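Local coordinates for LPXTG-motif cell wall anchor domain protein (Mobiluncus mulieris, PDB 5U5O) that probably serves as a bacterial cell-surface adhesin, with Ig-like domains reinforced by intramolecular disulfide, isopeptide and ester cross-links, at residues A[29-34]-A[120-125]; A[68-73]-A[95-100]; A[125-130]-A[144-149]. All blocks are in the same frame, centred on the assembly; numbering follows the deposited sequence.

In the fold
All three contacts belong to the first domain of this fragment, the one of the T-Q ester bond family. Contacts 1 and 2 both span the two facing sheets of its sandwich. Strands 26-36 and 94-104 are neighbours in one sheet, while strands 118-127 and 64-71 lie in the other, each beside strand 43-52. The centres of contacts 1 and 2 are about 12 Å apart, and the two touch through Val33 with Thr97, Arg34 with Glu96, and Glu124 with Met99. Contact 3 shares Gln125 and strand 118-127 with contact 1, its centre about 18 Å away. Contacts 2 and 3 do not touch; their nearest atoms are about 7 Å apart.

Contact 1 (A[29-34]-A[120-125]); sequences IKDTVR and LVVYEQ
Ile29, Asp31 and Val33 meet Val122 and Glu124 in a buried sheet-to-sheet contact inside the sandwich of the ester-bond domain. The axes of segments 29-34 and 120-125 pass 9.3 Å apart at an angle of 38°, too far for backbone pairing, and the touching is done by side chains pointing into the gap. Asp31 lies opposite Val122, and Val33 opposite Glu124.

At one end the contact is apolar. CG2 of Ile29 comes within 4.0 Å of CG2 of Val122, the two side chains passing alongside each other in opposite directions. The other methyl of Val122, CG1, sits 3.7 Å from OD2 of Asp31, and so an aliphatic group flanks that carboxylate. Then come the two acids. Asp31 and Glu124 approach from opposite directions, and OD2 of Asp31 lies only 2.7 Å from OE1 of Glu124. Their carboxylate planes are turned 70° apart. In Glu124, CG is anti to the backbone N and carries the chain off its strand, and the bend at chi2, 80°, turns the carboxylate toward Asp31 and across Val33; there OE2 of Glu124 rests 3.5 Å from CG2 of Val33. The acid pair is thus set between valines contributed by both strands.

Thr7 of strand 4-10 touches both acids, and Gln160 of strand 150-178 touches Val122, an arrangement consistent with a nearby threonine-glutamine ester of the kind that names the family. Met99 of strand 94-104 also packs on both Asp31 and Glu124. Strand 26-36 runs between strands 4-10 and 94-104 in its sheet, and strand 118-127 between strands 43-52 and 150-178 in the facing one.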
ATOM      1  N   ILE A  29      11.643   0.850   9.924  1.00 14.84           N
ATOM      2  CA  ILE A  29      10.996   1.991  10.566  1.00 14.68           C
ATOM      3  C   ILE A  29      11.968   2.511  11.640  1.00 14.76           C
ATOM      4  O   ILE A  29      12.343   1.768  12.561  1.00 16.41           O
ATOM      5  CB  ILE A  29       9.620   1.603  11.133  1.00 15.14           C
ATOM      6  CG1 ILE A  29       8.576   1.394  10.027  1.00 15.47           C
ATOM      7  CG2 ILE A  29       9.093   2.707  12.047  1.00 15.32           C
ATOM      8  CD1 ILE A  29       8.835   0.257   9.056  1.00 16.69           C
ATOM      9  N   LYS A  30      12.433   3.746  11.464  1.00 14.56           N
ATOM     10  CA  LYS A  30      13.148   4.463  12.518  1.00 12.64           C
ATOM     11  C   LYS A  30      12.124   4.956  13.551  1.00 12.67           C
ATOM     12  O   LYS A  30      11.245   5.767  13.250  1.00 14.85           O
ATOM     13  CB  LYS A  30      13.904   5.645  11.951  1.00 13.73           C
ATOM     14  CG  LYS A  30      14.826   6.313  12.960  1.00 14.66           C
ATOM     15  CD  LYS A  30      15.324   7.612  12.383  1.00 16.67           C
ATOM     16  CE  LYS A  30      16.375   8.253  13.254  1.00 24.79           C
ATOM     17  NZ  LYS A  30      17.000   9.407  12.554  1.00 31.79           N
ATOM     18  N   ASP A  31      12.284   4.455  14.770  1.00 12.66           N
ATOM     19  CA  ASP A  31      11.411   4.797  15.900  1.00 12.07           C
ATOM     20  C   ASP A  31      12.212   5.730  16.813  1.00 12.86           C
ATOM     21  O   ASP A  31      13.049   5.282  17.572  1.00 15.60           O
ATOM     22  CB  ASP A  31      11.034   3.494  16.556  1.00 12.40           C
ATOM     23  CG  ASP A  31      10.281   3.663  17.867  1.00 13.23           C
ATOM     24  OD1 ASP A  31       9.786   4.788  18.222  1.00 15.17           O
ATOM     25  OD2 ASP A  31      10.166   2.583  18.483  1.00 14.87           O
ATOM     26  N   THR A  32      12.028   7.026  16.593  1.00 12.65           N
ATOM     27  CA  THR A  32      12.700   8.035  17.410  1.00 11.74           C
ATOM     28  C   THR A  32      11.902   8.192  18.703  1.00 11.78           C
ATOM     29  O   THR A  32      10.745   8.586  18.673  1.00 14.69           O
ATOM     30  CB  THR A  32      12.849   9.367  16.675  1.00 12.33           C
ATOM     31  OG1 THR A  32      13.635   9.153  15.502  1.00 14.14           O
ATOM     32  CG2 THR A  32      13.561  10.398  17.498  1.00 12.96           C
ATOM     33  N   VAL A  33      12.543   7.825  19.801  1.00 11.98           N
ATOM     34  CA  VAL A  33      11.896   7.776  21.125  1.00 11.75           C
ATOM     35  C   VAL A  33      12.208   9.029  21.935  1.00 12.43           C
ATOM     36  O   VAL A  33      13.339   9.450  22.047  1.00 14.79           O
ATOM     37  CB  VAL A  33      12.355   6.516  21.863  1.00 11.98           C
ATOM     38  CG1 VAL A  33      11.637   6.426  23.210  1.00 13.01           C
ATOM     39  CG2 VAL A  33      12.113   5.258  21.004  1.00 12.46           C
ATOM     40  N   ARG A  34      11.136   9.635  22.446  1.00 12.02           N
ATOM     41  CA  ARG A  34      11.206  10.881  23.223  1.00 12.31           C
ATOM     42  C   ARG A  34      10.805  10.560  24.673  1.00 11.70           C
ATOM     43  O   ARG A  34       9.691  10.105  24.915  1.00 14.11           O
ATOM     44  CB  ARG A  34      10.265  11.908  22.602  1.00 13.32           C
ATOM     45  CG  ARG A  34      10.418  12.115  21.100  1.00 14.41           C
ATOM     46  CD  ARG A  34      11.483  13.138  20.783  1.00 13.65           C
ATOM     47  NE  ARG A  34      11.035  14.518  21.066  1.00 12.89           N
ATOM     48  CZ  ARG A  34      11.749  15.616  20.824  1.00 12.57           C
ATOM     49  NH1 ARG A  34      12.949  15.511  20.255  1.00 13.28           N
ATOM     50  NH2 ARG A  34      11.284  16.833  21.115  1.00 12.58           N
ATOM     51  N   LEU A 120       0.216   1.692   9.214  1.00 16.30           N
ATOM     52  CA  LEU A 120       1.015   1.148  10.316  1.00 15.54           C
ATOM     53  C   LEU A 120       1.155   2.136  11.470  1.00 16.20           C
ATOM     54  O   LEU A 120       1.094   3.342  11.274  1.00 17.24           O
ATOM     55  CB  LEU A 120       2.413   0.786   9.820  1.00 15.29           C
ATOM     56  CG  LEU A 120       2.474  -0.090   8.570  1.00 16.42           C
ATOM     57  CD1 LEU A 120       3.916  -0.347   8.152  1.00 16.63           C
ATOM     58  CD2 LEU A 120       1.775  -1.422   8.788  1.00 17.62           C
ATOM     59  N   VAL A 121       1.459   1.605  12.642  1.00 15.99           N
ATOM     60  CA  VAL A 121       1.663   2.457  13.810  1.00 16.28           C
ATOM     61  C   VAL A 121       2.637   1.789  14.774  1.00 15.66           C
ATOM     62  O   VAL A 121       2.608   0.577  14.954  1.00 17.06           O
ATOM     63  CB  VAL A 121       0.305   2.832  14.472  1.00 16.86           C
ATOM     64  CG1 VAL A 121      -0.385   1.586  15.018  1.00 17.09           C
ATOM     65  CG2 VAL A 121       0.477   3.915  15.538  1.00 17.47           C
ATOM     66  N   VAL A 122       3.468   2.622  15.402  1.00 14.56           N
ATOM     67  CA  VAL A 122       4.442   2.217  16.414  1.00 13.81           C
ATOM     68  C   VAL A 122       3.847   2.472  17.812  1.00 14.23           C
ATOM     69  O   VAL A 122       3.242   3.534  18.061  1.00 16.35           O
ATOM     70  CB  VAL A 122       5.714   3.049  16.288  1.00 13.22           C
ATOM     71  CG1 VAL A 122       6.666   2.821  17.456  1.00 12.14           C
ATOM     72  CG2 VAL A 122       6.391   2.699  14.975  1.00 12.81           C
ATOM     73  N   TYR A 123       3.951   1.469  18.676  1.00 14.34           N
ATOM     74  CA  TYR A 123       3.624   1.552  20.112  1.00 16.08           C
ATOM     75  C   TYR A 123       4.947   1.513  20.857  1.00 14.97           C
ATOM     76  O   TYR A 123       5.918   0.900  20.392  1.00 16.04           O
ATOM     77  CB  TYR A 123       2.783   0.338  20.478  1.00 16.49           C
ATOM     78  CG  TYR A 123       1.284   0.467  20.205  1.00 17.21           C
ATOM     79  CD1 TYR A 123       0.766   1.347  19.245  1.00 19.11           C
ATOM     80  CD2 TYR A 123       0.375  -0.290  20.952  1.00 19.15           C
ATOM     81  CE1 TYR A 123      -0.607   1.459  19.034  1.00 19.07           C
ATOM     82  CE2 TYR A 123      -0.992  -0.186  20.741  1.00 20.72           C
ATOM     83  CZ  TYR A 123      -1.475   0.687  19.785  1.00 21.70           C
ATOM     84  OH  TYR A 123      -2.834   0.774  19.594  1.00 25.62           O
ATOM     85  N   GLU A 124       4.995   2.164  22.032  1.00 15.02           N
ATOM     86  CA  GLU A 124       6.229   2.233  22.832  1.00 14.63           C
ATOM     87  C   GLU A 124       5.889   2.150  24.314  1.00 14.43           C
ATOM     88  O   GLU A 124       4.837   2.665  24.761  1.00 15.90           O
ATOM     89  CB  GLU A 124       6.988   3.540  22.587  1.00 13.34           C
ATOM     90  CG  GLU A 124       8.442   3.530  23.045  1.00 11.39           C
ATOM     91  CD  GLU A 124       9.370   2.830  22.053  1.00 13.53           C
ATOM     92  OE1 GLU A 124       8.965   2.585  20.893  1.00 15.28           O
ATOM     93  OE2 GLU A 124      10.493   2.490  22.462  1.00 14.64           O
ATOM     94  N   GLN A 125       6.745   1.485  25.073  1.00 14.48           N
ATOM     95  CA  GLN A 125       6.620   1.480  26.536  1.00 14.37           C
ATOM     96  C   GLN A 125       7.952   1.817  27.170  1.00 12.60           C
ATOM     97  O   GLN A 125       9.044   1.476  26.639  1.00 14.53           O
ATOM     98  CB  GLN A 125       6.103   0.140  27.056  1.00 14.53           C
ATOM     99  CG  GLN A 125       4.826  -0.352  26.378  1.00 14.39           C
ATOM    100  CD  GLN A 125       5.112  -1.032  25.028  1.00 14.54           C
ATOM    101  OE1 GLN A 125       6.039  -1.824  24.922  1.00 16.01           O
ATOM    102  NE2 GLN A 125       4.334  -0.694  23.999  1.00 15.93           N
TER

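Contact 2 (A[68-73]-A[95-100])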
ATOM      1  N   THR A  68      15.457  -2.392  24.428  1.00 17.42           N
ATOM      2  CA  THR A  68      16.825  -2.073  24.848  1.00 18.27           C
ATOM      3  C   THR A  68      16.795  -1.314  26.168  1.00 17.91           C
ATOM      4  O   THR A  68      15.718  -0.953  26.650  1.00 18.82           O
ATOM      5  CB  THR A  68      17.576  -1.241  23.776  1.00 22.20           C
ATOM      6  OG1 THR A  68      18.962  -1.098  24.133  1.00 25.13           O
ATOM      7  CG2 THR A  68      16.958   0.144  23.564  1.00 21.88           C
ATOM      8  N   THR A  69      17.967  -1.082  26.749  1.00 19.32           N
ATOM      9  CA  THR A  69      18.104  -0.238  27.922  1.00 18.32           C
ATOM     10  C   THR A  69      18.768   1.069  27.531  1.00 15.60           C
ATOM     11  O   THR A  69      19.558   1.111  26.572  1.00 19.84           O
ATOM     12  CB  THR A  69      18.883  -0.919  29.051  1.00 23.20           C
ATOM     13  OG1 THR A  69      20.090  -1.463  28.536  1.00 28.14           O
ATOM     14  CG2 THR A  69      18.051  -2.017  29.687  1.00 26.57           C
ATOM     15  N   VAL A  70      18.425   2.130  28.268  0.50 14.02           N
ATOM     16  CA  VAL A  70      18.915   3.487  28.026  0.50 13.86           C
ATOM     17  C   VAL A  70      19.289   4.132  29.354  0.50 13.02           C
ATOM     18  O   VAL A  70      18.447   4.229  30.248  0.50 15.38           O
ATOM     19  CB  VAL A  70      17.832   4.376  27.390  0.50 15.11           C
ATOM     20  CG1 VAL A  70      18.323   5.812  27.268  0.50 16.78           C
ATOM     21  CG2 VAL A  70      17.402   3.840  26.034  0.50 13.91           C
ATOM     22  N   LYS A  71      20.530   4.577  29.488  1.00 12.34           N
ATOM     23  CA  LYS A  71      20.965   5.336  30.651  1.00 12.39           C
ATOM     24  C   LYS A  71      20.873   6.791  30.263  1.00 12.21           C
ATOM     25  O   LYS A  71      21.583   7.283  29.405  1.00 13.27           O
ATOM     26  CB  LYS A  71      22.368   4.956  31.093  1.00 12.53           C
ATOM     27  CG  LYS A  71      22.700   5.595  32.442  1.00 13.85           C
ATOM     28  CD  LYS A  71      24.017   5.096  33.006  1.00 15.16           C
ATOM     29  CE  LYS A  71      24.249   5.674  34.388  1.00 18.05           C
ATOM     30  NZ  LYS A  71      25.495   5.134  34.974  1.00 20.96           N
ATOM     31  N   VAL A  72      19.945   7.503  30.909  1.00 12.66           N
ATOM     32  CA  VAL A  72      19.646   8.850  30.479  1.00 12.35           C
ATOM     33  C   VAL A  72      20.767   9.796  30.864  1.00 12.26           C
ATOM     34  O   VAL A  72      21.274   9.738  32.004  1.00 14.58           O
ATOM     35  CB  VAL A  72      18.308   9.297  31.090  1.00 12.23           C
ATOM     36  CG1 VAL A  72      18.025  10.765  30.793  1.00 12.55           C
ATOM     37  CG2 VAL A  72      17.207   8.407  30.531  1.00 12.08           C
ATOM     38  N   THR A  73      21.162  10.659  29.933  1.00 12.28           N
ATOM     39  CA  THR A  73      22.226  11.629  30.165  0.50 12.22           C
ATOM     40  C   THR A  73      21.913  12.960  29.471  1.00 12.74           C
ATOM     41  O   THR A  73      21.121  13.012  28.532  1.00 14.41           O
ATOM     42  CB  THR A  73      23.585  11.054  29.716  0.50 14.47           C
ATOM     43  OG1 THR A  73      24.633  11.904  30.188  0.50 17.88           O
ATOM     44  CG2 THR A  73      23.650  10.920  28.200  0.50 14.38           C
ATOM     45  N   TYR A  95      14.404  13.896  26.418  1.00 12.18           N
ATOM     46  CA  TYR A  95      15.621  13.176  26.069  1.00 11.91           C
ATOM     47  C   TYR A  95      15.312  12.213  24.933  1.00 12.35           C
ATOM     48  O   TYR A  95      14.362  11.440  25.008  1.00 17.18           O
ATOM     49  CB  TYR A  95      16.150  12.415  27.261  1.00 11.94           C
ATOM     50  CG  TYR A  95      16.467  13.314  28.430  1.00 11.59           C
ATOM     51  CD1 TYR A  95      15.469  13.716  29.322  1.00 11.71           C
ATOM     52  CD2 TYR A  95      17.758  13.790  28.645  1.00 11.96           C
ATOM     53  CE1 TYR A  95      15.761  14.547  30.390  1.00 12.21           C
ATOM     54  CE2 TYR A  95      18.043  14.621  29.734  1.00 12.92           C
ATOM     55  CZ  TYR A  95      17.033  14.997  30.597  1.00 13.05           C
ATOM     56  OH  TYR A  95      17.328  15.822  31.653  1.00 16.28           O
ATOM     57  N   GLU A  96      16.155  12.219  23.888  1.00 12.60           N
ATOM     58  CA  GLU A  96      15.868  11.477  22.658  1.00 12.35           C
ATOM     59  C   GLU A  96      16.839  10.331  22.447  1.00 13.09           C
ATOM     60  O   GLU A  96      18.032  10.470  22.673  1.00 14.83           O
ATOM     61  CB  GLU A  96      15.900  12.425  21.486  1.00 12.67           C
ATOM     62  CG  GLU A  96      15.431  11.804  20.177  1.00 13.62           C
ATOM     63  CD  GLU A  96      15.402  12.806  19.054  1.00 15.49           C
ATOM     64  OE1 GLU A  96      14.391  13.513  18.891  1.00 18.02           O
ATOM     65  OE2 GLU A  96      16.358  12.833  18.248  1.00 19.65           O
ATOM     66  N   THR A  97      16.281   9.194  22.052  1.00 12.87           N
ATOM     67  CA  THR A  97      17.091   8.073  21.564  1.00 12.99           C
ATOM     68  C   THR A  97      16.318   7.443  20.417  1.00 13.51           C
ATOM     69  O   THR A  97      15.335   8.010  19.948  1.00 15.05           O
ATOM     70  CB  THR A  97      17.394   7.089  22.706  1.00 13.43           C
ATOM     71  OG1 THR A  97      18.317   6.100  22.235  1.00 16.37           O
ATOM     72  CG2 THR A  97      16.151   6.421  23.252  1.00 13.37           C
ATOM     73  N   GLU A  98      16.808   6.323  19.884  1.00 14.95           N
ATOM     74  CA  GLU A  98      16.099   5.688  18.767  1.00 14.87           C
ATOM     75  C   GLU A  98      16.251   4.186  18.763  1.00 14.14           C
ATOM     76  O   GLU A  98      17.192   3.647  19.348  1.00 15.66           O
ATOM     77  CB  GLU A  98      16.566   6.248  17.428  1.00 18.50           C
ATOM     78  CG  GLU A  98      18.025   6.001  17.123  1.00 21.80           C
ATOM     79  CD  GLU A  98      18.451   6.650  15.826  1.00 28.18           C
ATOM     80  OE1 GLU A  98      18.676   7.876  15.821  1.00 34.47           O
ATOM     81  OE2 GLU A  98      18.562   5.931  14.811  1.00 31.62           O
ATOM     82  N   MET A  99      15.311   3.520  18.096  1.00 14.09           N
ATOM     83  CA  MET A  99      15.393   2.082  17.849  1.00 14.26           C
ATOM     84  C   MET A  99      14.858   1.807  16.449  1.00 14.36           C
ATOM     85  O   MET A  99      14.096   2.601  15.904  1.00 17.00           O
ATOM     86  CB  MET A  99      14.645   1.244  18.889  1.00 14.96           C
ATOM     87  CG  MET A  99      13.393   1.897  19.497  1.00 15.63           C
ATOM     88  SD  MET A  99      12.332   0.740  20.402  1.00 17.89           S
ATOM     89  CE  MET A  99      13.516   0.033  21.556  1.00 16.83           C
ATOM     90  N   ASP A 100      15.305   0.702  15.855  1.00 14.60           N
ATOM     91  CA  ASP A 100      14.834   0.279  14.542  1.00 14.79           C
ATOM     92  C   ASP A 100      13.803  -0.827  14.652  1.00 15.03           C
ATOM     93  O   ASP A 100      13.950  -1.744  15.458  1.00 17.57           O
ATOM     94  CB  ASP A 100      16.001  -0.248  13.714  1.00 16.45           C
ATOM     95  CG  ASP A 100      16.927   0.846  13.212  1.00 18.57           C
ATOM     96  OD1 ASP A 100      16.575   2.043  13.196  1.00 23.61           O
ATOM     97  OD2 ASP A 100      18.008   0.459  12.693  1.00 28.71           O
TER
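Val72 lies over the ring of Tyr95, and this is the chief meeting of segments 68-73 and 95-100. Strand 64-71 faces strand 94-104 across the sandwich, running nearly opposite to it, and Val72 and Thr73 lie just past the end of the former. Thr68 is across from Met99, Val70 from Thr97 and Val72 from Tyr95.

In Val72, CG1 is the methyl anti to the backbone N (chi1 174°), and this rotation sends it over the tyrosine. It stands 3.9 Å from the centroid of the Tyr95 ring and 17° off the ring normal, a CH-pi contact shifted a little toward the rim. CD2 of Tyr95 is the nearest ring atom, 3.7 Å from CG1 of Val72. The two side chains cross at about a right angle. At the ring's edge, close to its plane, the backbone O of Thr73 comes to 3.5 Å from CD2 of Tyr95.

Farther along, methyl groups do the touching. In both Thr68 and Thr97, OG1 is anti to the backbone N, which sets CG2 between that N and the carbonyl carbon, pointing across. Thr97 CG2 meets Val70 CG2 tip to tip at 4.0 Å, in one of the two conformers modelled for Val70. Thr68 CG2 lies 4.0 Å from CE of Met99, the two side chains sliding past each other. Met99 has an unusual first torsion, chi1 32°, and turns near its tip to bring CE back along the threonine.

No hydrogen bond joins these segments, and the hydroxyl of Tyr95 is bound instead by Glu40, outside them. Val38 and Met76 pack on the tyrosine as well. The chemistry is therefore mostly non-directional packing, methyl against methyl and methyl against ring, with the CH-pi contact and the carbonyl oxygen at the ring edge as its oriented elements.

Contact 3 (A[125-130]-A[144-149]); sequences QLWAEG and GKSEPV
A single water joins Ala128 N to Glu147 O. It accepts from Ala128 N at 3.0 Å and donates to Glu147 O at 2.8 Å, bridging the residue just past strand 118-127 and the loop that leads into strand 150-178. Close by, Val149 N gives a direct but weak hydrogen bond to Leu126 O, 2.9 Å long and bent to 123° at the hydrogen. Here the two segments draw together, the CA atoms of Trp127 and Pro148 being 4.4 Å apart.

The indole of Trp127 and the ring of Pro148 make the broadest side-chain contact. Although the CB of Trp127 leaves the backbone heading away from the loop, CG is anti to the carbonyl carbon (chi1 -65°), and the ring lies back beside the loop. Pro148 runs alongside with its CD over the six-membered ring, 3.9 Å from the centroid and 20° off the normal, a CH-pi contact. The Glu147 carbonyl carbon sits over the same ring near CZ3. Ser146 comes at the edge instead: OG of Ser146 is in the indole plane, 3.5 Å from CZ3 of Trp127. Thr131 and Lys143 supply backbone hydrogen-bond partners that hold this hydroxyl.

Pro148 is also covered from the strand by the aliphatic start of Gln125, whose amide end turns away to Gln49 and Asn153. Ala128 CB meets Val149 CG1 at 3.8 Å, closing the contact beyond the water.

Just past segment 144-149, Ala150 pairs through its backbone with Leu126. The weak, bent N-H...O bond from Val149 and the water therefore link a loop that lacks regular strand structure to the end of strand 118-127 and the residue after it, while proline-on-indole packing sets the loop's position against the ring.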
ATOM      1  N   GLN A 125       6.745   1.485  25.073  1.00 14.48           N
ATOM      2  CA  GLN A 125       6.620   1.480  26.536  1.00 14.37           C
ATOM      3  C   GLN A 125       7.952   1.817  27.170  1.00 12.60           C
ATOM      4  O   GLN A 125       9.044   1.476  26.639  1.00 14.53           O
ATOM      5  CB  GLN A 125       6.103   0.140  27.056  1.00 14.53           C
ATOM      6  CG  GLN A 125       4.826  -0.352  26.378  1.00 14.39           C
ATOM      7  CD  GLN A 125       5.112  -1.032  25.028  1.00 14.54           C
ATOM      8  OE1 GLN A 125       6.039  -1.824  24.922  1.00 16.01           O
ATOM      9  NE2 GLN A 125       4.334  -0.694  23.999  1.00 15.93           N
ATOM     10  N   LEU A 126       7.847   2.450  28.349  1.00 12.30           N
ATOM     11  CA  LEU A 126       8.993   2.858  29.147  1.00 12.12           C
ATOM     12  C   LEU A 126       8.920   2.180  30.501  1.00 12.88           C
ATOM     13  O   LEU A 126       7.903   2.333  31.196  1.00 14.37           O
ATOM     14  CB  LEU A 126       8.966   4.380  29.335  1.00 12.26           C
ATOM     15  CG  LEU A 126      10.033   5.018  30.224  1.00 11.74           C
ATOM     16  CD1 LEU A 126      11.416   4.855  29.615  1.00 11.51           C
ATOM     17  CD2 LEU A 126       9.706   6.486  30.508  1.00 12.25           C
ATOM     18  N   TRP A 127      10.003   1.537  30.927  1.00 13.85           N
ATOM     19  CA  TRP A 127      10.075   0.765  32.160  1.00 13.23           C
ATOM     20  C   TRP A 127      11.137   1.413  33.054  1.00 12.69           C
ATOM     21  O   TRP A 127      12.278   1.640  32.631  1.00 15.41           O
ATOM     22  CB  TRP A 127      10.450  -0.698  31.893  1.00 14.47           C
ATOM     23  CG  TRP A 127       9.452  -1.495  31.114  1.00 16.50           C
ATOM     24  CD1 TRP A 127       9.251  -1.457  29.763  1.00 16.13           C
ATOM     25  CD2 TRP A 127       8.567  -2.498  31.622  1.00 17.27           C
ATOM     26  NE1 TRP A 127       8.278  -2.347  29.410  1.00 16.92           N
ATOM     27  CE2 TRP A 127       7.844  -3.011  30.523  1.00 17.51           C
ATOM     28  CE3 TRP A 127       8.310  -3.014  32.900  1.00 18.84           C
ATOM     29  CZ2 TRP A 127       6.878  -4.007  30.660  1.00 18.85           C
ATOM     30  CZ3 TRP A 127       7.349  -4.001  33.036  1.00 20.95           C
ATOM     31  CH2 TRP A 127       6.639  -4.486  31.919  1.00 21.37           C
ATOM     32  N   ALA A 128      10.770   1.716  34.301  1.00 13.31           N
ATOM     33  CA  ALA A 128      11.735   2.273  35.253  1.00 12.34           C
ATOM     34  C   ALA A 128      12.766   1.240  35.696  1.00 14.04           C
ATOM     35  O   ALA A 128      12.522   0.036  35.666  1.00 15.56           O
ATOM     36  CB  ALA A 128      11.037   2.842  36.478  1.00 12.67           C
ATOM     37  N   GLU A 129      13.905   1.747  36.127  1.00 14.25           N
ATOM     38  CA  GLU A 129      14.987   0.914  36.640  1.00 14.80           C
ATOM     39  C   GLU A 129      14.441  -0.030  37.752  1.00 14.97           C
ATOM     40  O   GLU A 129      13.633   0.379  38.590  1.00 17.78           O
ATOM     41  CB  GLU A 129      16.098   1.822  37.174  1.00 14.38           C
ATOM     42  CG  GLU A 129      17.416   1.117  37.422  1.00 15.19           C
ATOM     43  CD  GLU A 129      18.514   2.048  37.896  1.00 18.77           C
ATOM     44  OE1 GLU A 129      18.689   3.141  37.322  1.00 19.24           O
ATOM     45  OE2 GLU A 129      19.225   1.676  38.857  1.00 29.66           O
ATOM     46  N   GLY A 130      14.808  -1.307  37.661  1.00 15.75           N
ATOM     47  CA  GLY A 130      14.429  -2.318  38.649  1.00 20.75           C
ATOM     48  C   GLY A 130      13.071  -2.985  38.496  1.00 21.12           C
ATOM     49  O   GLY A 130      12.738  -3.886  39.277  1.00 24.58           O
ATOM     50  N   GLY A 144       6.782 -10.419  37.581  1.00 43.62           N
ATOM     51  CA  GLY A 144       5.419 -10.823  37.895  1.00 45.49           C
ATOM     52  C   GLY A 144       4.391  -9.895  37.271  1.00 46.76           C
ATOM     53  O   GLY A 144       4.229  -9.872  36.047  1.00 46.57           O
ATOM     54  N   LYS A 145       3.729  -9.106  38.116  1.00 44.74           N
ATOM     55  CA  LYS A 145       2.660  -8.206  37.681  1.00 42.12           C
ATOM     56  C   LYS A 145       3.130  -6.806  37.286  1.00 37.38           C
ATOM     57  O   LYS A 145       2.294  -5.973  36.935  1.00 38.16           O
ATOM     58  CB  LYS A 145       1.610  -8.075  38.789  1.00 44.96           C
ATOM     59  N   SER A 146       4.439  -6.538  37.330  1.00 32.42           N
ATOM     60  CA  SER A 146       4.945  -5.184  37.068  1.00 27.62           C
ATOM     61  C   SER A 146       4.596  -4.685  35.664  1.00 25.55           C
ATOM     62  O   SER A 146       4.421  -5.472  34.728  1.00 27.27           O
ATOM     63  CB  SER A 146       6.456  -5.087  37.289  1.00 29.59           C
ATOM     64  OG  SER A 146       7.175  -5.619  36.189  1.00 28.33           O
ATOM     65  N   GLU A 147       4.487  -3.366  35.549  1.00 24.99           N
ATOM     66  CA  GLU A 147       4.042  -2.712  34.327  1.00 23.46           C
ATOM     67  C   GLU A 147       4.984  -1.568  33.975  1.00 19.20           C
ATOM     68  O   GLU A 147       5.715  -1.082  34.835  1.00 19.48           O
ATOM     69  CB  GLU A 147       2.625  -2.178  34.526  1.00 26.21           C
ATOM     70  CG  GLU A 147       1.577  -3.276  34.655  1.00 31.48           C
ATOM     71  CD  GLU A 147       0.151  -2.749  34.717  1.00 37.84           C
ATOM     72  OE1 GLU A 147      -0.044  -1.551  35.012  1.00 40.90           O
ATOM     73  OE2 GLU A 147      -0.784  -3.541  34.478  1.00 43.32           O
ATOM     74  N   PRO A 148       4.974  -1.132  32.703  1.00 17.77           N
ATOM     75  CA  PRO A 148       5.739   0.069  32.371  1.00 16.71           C
ATOM     76  C   PRO A 148       5.211   1.279  33.132  1.00 16.41           C
ATOM     77  O   PRO A 148       4.011   1.341  33.451  1.00 18.84           O
ATOM     78  CB  PRO A 148       5.507   0.256  30.871  1.00 17.53           C
ATOM     79  CG  PRO A 148       4.367  -0.615  30.503  1.00 18.08           C
ATOM     80  CD  PRO A 148       4.217  -1.665  31.558  1.00 18.06           C
ATOM     81  N   VAL A 149       6.108   2.209  33.417  1.00 15.58           N
ATOM     82  CA  VAL A 149       5.684   3.472  34.048  1.00 16.07           C
ATOM     83  C   VAL A 149       5.038   4.433  33.069  1.00 15.06           C
ATOM     84  O   VAL A 149       4.333   5.358  33.504  1.00 18.89           O
ATOM     85  CB  VAL A 149       6.826   4.188  34.814  1.00 14.32           C
ATOM     86  CG1 VAL A 149       7.268   3.335  35.990  1.00 15.59           C
ATOM     87  CG2 VAL A 149       8.008   4.543  33.919  1.00 13.34           C
TER
HETATM   88  O   HOH W   1       8.247   0.181  34.865  1.00 17.00           O